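Side-chain contacts in probable ATP-dependent kinase TDA10 (Saccharomyces cerevisiae, PDB 1ODF), which is a probable ATP-dependent kinase of the GLYK family, transferring phosphate from ATP to a substrate that is not yet known: residues K234-D238 and E239-A243; Q223-H226 and E227-S230. All blocks are in the same frame, centred on the assembly; numbering follows the deposited sequence.

Contact 1: residues K234-D238 and E239-A243; sequences KGMTD and EQVHA
A capping box formed by T237 and Q240 starts helix 238-246. T237 is the N-cap residue. Its OG1 accepts from Q240 N at 3.2 Å. OG1 sits between the backbone N and the carbonyl carbon (chi1 65°), which turns it to the first turn of the helix. The return bond runs from T237 N to Q240 OE1 at 3.1 Å. This donor stands 30° off the plane of the side-chain amide. Q240 reaches back with CG anti to its carbonyl carbon (chi1 -56°), and its CG passes 3.1 Å from T237 OG1. T237 O takes V241 N at 2.8 Å, and Q240 N more weakly.

M236 lies just before the cap. Its CB rests 3.4 Å from Q240 CB and 3.7 Å from V241 CG2. The chain bends at chi3. SD lies near the carbonyl of Q240, and CE is 4.2 Å from V241 CG2. With an alanine at M236, the CB contact would stay, but the Q240 carbonyl would probably lose SD beside it and V241 CG2 would lose CE.

D238 O accepts from H242 N and, weakly, from H242 ND1 at the edge of the imidazole, in the plane of the ring. The ring of H242 also stacks with Y218 of helix 216-232. D238 turns its carboxylate to H226 of that helix.

The cap thus gives the backbone N-H of Q240 a side-chain acceptor at the helix start. The backbone N-H of T237 is met in return, which probably limits the rotation of both side chains.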
loop_
_atom_site.group_PDB
_atom_site.type_symbol
_atom_site.label_atom_id
_atom_site.label_comp_id
_atom_site.label_asym_id
_atom_site.label_seq_id
_atom_site.Cartn_x
_atom_site.Cartn_y
_atom_site.Cartn_z
ATOM N N LYS A 234 7.173 -26.284 -4.385
ATOM C CA LYS A 234 7.898 -25.479 -3.411
ATOM C C LYS A 234 6.998 -24.372 -2.876
ATOM O O LYS A 234 6.238 -23.758 -3.626
ATOM C CB LYS A 234 9.173 -24.890 -4.034
ATOM C CG LYS A 234 10.277 -25.925 -4.263
ATOM C CD LYS A 234 11.578 -25.309 -4.769
ATOM C CE LYS A 234 11.454 -24.818 -6.205
ATOM N NZ LYS A 234 12.783 -24.451 -6.778
ATOM N N GLY A 235 7.089 -24.134 -1.572
ATOM C CA GLY A 235 6.279 -23.116 -0.928
ATOM C C GLY A 235 6.196 -23.383 0.565
ATOM O O GLY A 235 6.816 -24.319 1.070
ATOM N N MET A 236 5.432 -22.567 1.281
ATOM C CA MET A 236 5.297 -22.744 2.724
ATOM C C MET A 236 4.265 -23.810 3.052
ATOM O O MET A 236 3.333 -24.033 2.281
ATOM C CB MET A 236 4.861 -21.435 3.392
ATOM C CG MET A 236 5.872 -20.297 3.354
ATOM S SD MET A 236 5.176 -18.753 4.032
ATOM C CE MET A 236 4.172 -18.168 2.624
ATOM N N THR A 237 4.444 -24.471 4.195
ATOM C CA THR A 237 3.478 -25.466 4.644
ATOM C C THR A 237 2.349 -24.608 5.204
ATOM O O THR A 237 2.554 -23.420 5.479
ATOM C CB THR A 237 4.032 -26.370 5.784
ATOM O OG1 THR A 237 4.281 -25.585 6.955
ATOM C CG2 THR A 237 5.318 -27.049 5.355
ATOM N N ASP A 238 1.165 -25.186 5.366
ATOM C CA ASP A 238 0.050 -24.421 5.899
ATOM C C ASP A 238 0.458 -23.763 7.212
ATOM O O ASP A 238 0.112 -22.612 7.473
ATOM C CB ASP A 238 -1.171 -25.316 6.121
ATOM C CG ASP A 238 -1.634 -25.996 4.844
ATOM O OD1 ASP A 238 -1.482 -25.404 3.750
ATOM O OD2 ASP A 238 -2.166 -27.122 4.939
ATOM N N GLU A 239 1.208 -24.499 8.026
ATOM C CA GLU A 239 1.669 -23.987 9.308
ATOM C C GLU A 239 2.499 -22.724 9.101
ATOM O O GLU A 239 2.371 -21.752 9.850
ATOM C CB GLU A 239 2.503 -25.051 10.035
ATOM C CG GLU A 239 3.058 -24.616 11.394
ATOM C CD GLU A 239 3.659 -25.772 12.190
ATOM O OE1 GLU A 239 4.534 -26.482 11.652
ATOM O OE2 GLU A 239 3.260 -25.972 13.359
ATOM N N GLN A 240 3.346 -22.745 8.075
ATOM C CA GLN A 240 4.206 -21.609 7.770
ATOM C C GLN A 240 3.392 -20.453 7.218
ATOM O O GLN A 240 3.675 -19.292 7.510
ATOM C CB GLN A 240 5.278 -22.001 6.753
ATOM C CG GLN A 240 6.134 -23.169 7.179
ATOM C CD GLN A 240 7.316 -23.374 6.263
ATOM O OE1 GLN A 240 7.176 -23.361 5.036
ATOM N NE2 GLN A 240 8.493 -23.569 6.850
ATOM N N VAL A 241 2.389 -20.777 6.407
ATOM C CA VAL A 241 1.540 -19.745 5.834
ATOM C C VAL A 241 0.835 -19.039 6.983
ATOM O O VAL A 241 0.644 -17.826 6.951
ATOM C CB VAL A 241 0.504 -20.341 4.853
ATOM C CG1 VAL A 241 -0.481 -19.272 4.409
ATOM C CG2 VAL A 241 1.221 -20.904 3.642
ATOM N N HIS A 242 0.464 -19.798 8.007
ATOM C CA HIS A 242 -0.192 -19.203 9.160
ATOM C C HIS A 242 0.791 -18.315 9.894
ATOM O O HIS A 242 0.443 -17.230 10.349
ATOM C CB HIS A 242 -0.726 -20.276 10.111
ATOM C CG HIS A 242 -2.171 -20.590 9.895
ATOM N ND1 HIS A 242 -2.623 -21.296 8.800
ATOM C CD2 HIS A 242 -3.275 -20.225 10.590
ATOM C CE1 HIS A 242 -3.943 -21.350 8.826
ATOM N NE2 HIS A 242 -4.363 -20.706 9.902
ATOM N N ALA A 243 2.025 -18.787 10.000
ATOM C CA ALA A 243 3.067 -18.039 10.679
ATOM C C ALA A 243 3.339 -16.754 9.906
ATOM O O ALA A 243 3.591 -15.702 10.496
ATOM C CB ALA A 243 4.342 -18.884 10.779
#

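Contact 2: residues Q223-H226 and E227-S230; sequences QQEH and ELIS
E227 folds back along its own helix toward Q223, one turn earlier. Its CB lies 3.6 Å from Q224 O. CG is anti to the carbonyl carbon (chi1 -43°), which carries the chain back over the preceding turn. CG comes too near Q223 O in the model, so the exact place of that oxygen is doubtful. CD comes next and lies beside Q223 CG. At the tip the two oxygens part. OE1 faces Q224, 3.7 Å from its CA. E227 OE2 lies 3.4 Å from Q223 CG. The carboxylate stands nearly square to the Q223 amide, with 89° between the planes.

All of this lies on helix 216-232, a surface helix that passes close to the predicted ATP-binding loop. The side chain of Q224 is about 6 Å from G41 in that loop, measured between nearest parts. The backbone carries the regular i to i+4 bonds. L228 N donates to Q224 O, I229 N to E225 O, and S230 N to H226 O. The I229 N to E225 O bond is 3.0 Å long, with an N-H...O angle of 165°.

I229 lays its CG1 against E225 O, at 3.2 Å, and its CD1 stays near the same oxygen. E225 and L228 run side by side and point the same way, with OE1 of E225 4.0 Å from L228 CD2. The chain of E225 bends at chi2, and its OE2 is hydrogen-bonded to M236 N. S230 OG turns back on the helix and donates to E227 O at 2.9 Å.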
loop_
_atom_site.group_PDB
_atom_site.type_symbol
_atom_site.label_atom_id
_atom_site.label_comp_id
_atom_site.label_asym_id
_atom_site.label_seq_id
_atom_site.Cartn_x
_atom_site.Cartn_y
_atom_site.Cartn_z
ATOM N N GLN A 223 -4.612 -20.373 -0.424
ATOM C CA GLN A 223 -4.948 -20.709 -1.795
ATOM C C GLN A 223 -3.741 -20.463 -2.687
ATOM O O GLN A 223 -3.286 -21.364 -3.392
ATOM C CB GLN A 223 -6.121 -19.855 -2.278
ATOM C CG GLN A 223 -6.363 -19.926 -3.783
ATOM C CD GLN A 223 -7.238 -18.788 -4.302
ATOM O OE1 GLN A 223 -7.386 -18.607 -5.517
ATOM N NE2 GLN A 223 -7.822 -18.017 -3.384
ATOM N N GLN A 224 -3.227 -19.238 -2.640
ATOM C CA GLN A 224 -2.081 -18.834 -3.448
ATOM C C GLN A 224 -0.905 -19.810 -3.346
ATOM O O GLN A 224 -0.327 -20.211 -4.358
ATOM C CB GLN A 224 -1.627 -17.430 -3.030
ATOM C CG GLN A 224 -0.586 -16.806 -3.947
ATOM C CD GLN A 224 -0.121 -15.432 -3.476
ATOM O OE1 GLN A 224 0.552 -15.300 -2.449
ATOM N NE2 GLN A 224 -0.480 -14.400 -4.230
ATOM N N GLU A 225 -0.564 -20.195 -2.121
ATOM C CA GLU A 225 0.552 -21.098 -1.881
ATOM C C GLU A 225 0.313 -22.529 -2.385
ATOM O O GLU A 225 1.243 -23.198 -2.842
ATOM C CB GLU A 225 0.881 -21.125 -0.385
ATOM C CG GLU A 225 2.335 -21.451 -0.086
ATOM C CD GLU A 225 3.268 -20.293 -0.410
ATOM O OE1 GLU A 225 2.975 -19.523 -1.352
ATOM O OE2 GLU A 225 4.304 -20.162 0.273
ATOM N N HIS A 226 -0.927 -22.998 -2.291
ATOM C CA HIS A 226 -1.268 -24.344 -2.743
ATOM C C HIS A 226 -1.070 -24.450 -4.250
ATOM O O HIS A 226 -0.641 -25.490 -4.766
ATOM C CB HIS A 226 -2.720 -24.682 -2.382
ATOM C CG HIS A 226 -2.927 -24.998 -0.933
ATOM N ND1 HIS A 226 -4.179 -25.185 -0.383
ATOM C CD2 HIS A 226 -2.043 -25.162 0.081
ATOM C CE1 HIS A 226 -4.055 -25.450 0.906
ATOM N NE2 HIS A 226 -2.770 -25.442 1.213
ATOM N N GLU A 227 -1.372 -23.362 -4.947
ATOM C CA GLU A 227 -1.234 -23.318 -6.394
ATOM C C GLU A 227 0.240 -23.328 -6.792
ATOM O O GLU A 227 0.622 -23.989 -7.756
ATOM C CB GLU A 227 -1.935 -22.075 -6.921
ATOM C CG GLU A 227 -3.271 -21.877 -6.235
ATOM C CD GLU A 227 -4.015 -20.649 -6.703
ATOM O OE1 GLU A 227 -3.380 -19.579 -6.828
ATOM O OE2 GLU A 227 -5.240 -20.756 -6.932
ATOM N N LEU A 228 1.068 -22.610 -6.036
ATOM C CA LEU A 228 2.498 -22.569 -6.319
ATOM C C LEU A 228 3.100 -23.963 -6.156
ATOM O O LEU A 228 3.881 -24.418 -6.995
ATOM C CB LEU A 228 3.212 -21.601 -5.373
ATOM C CG LEU A 228 4.749 -21.631 -5.471
ATOM C CD1 LEU A 228 5.191 -21.157 -6.857
ATOM C CD2 LEU A 228 5.364 -20.757 -4.379
ATOM N N ILE A 229 2.735 -24.635 -5.068
ATOM C CA ILE A 229 3.245 -25.971 -4.799
ATOM C C ILE A 229 2.843 -26.954 -5.902
ATOM O O ILE A 229 3.687 -27.701 -6.404
ATOM C CB ILE A 229 2.735 -26.497 -3.434
ATOM C CG1 ILE A 229 3.234 -25.587 -2.308
ATOM C CG2 ILE A 229 3.214 -27.929 -3.203
ATOM C CD1 ILE A 229 2.655 -25.922 -0.938
ATOM N N SER A 230 1.567 -26.941 -6.288
ATOM C CA SER A 230 1.081 -27.855 -7.321
ATOM C C SER A 230 1.778 -27.591 -8.647
ATOM O O SER A 230 1.732 -28.417 -9.557
ATOM C CB SER A 230 -0.435 -27.719 -7.514
ATOM O OG SER A 230 -0.752 -26.540 -8.232
#

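In the fold
Both contacts lie at the surface, their centres about 23 Å from the centre of the chain, and each has one buried residue: V241 in contact 1, E225 in contact 2. Contact 2 lies in the second half of helix 216-232. Contact 1 is the start of the next helix, 238-246, and the loop before it. Their chemistry follows from this. In contact 2 the amides find backbone carbonyls, whereas in contact 1 a side chain, T237 OG1, accepts from Q240 N. The two meet directly, their centres 10 Å apart. E225 pairs with M236, and H226 with D238. Two side chains of the first helix thus bind the loop and the first residue of the second.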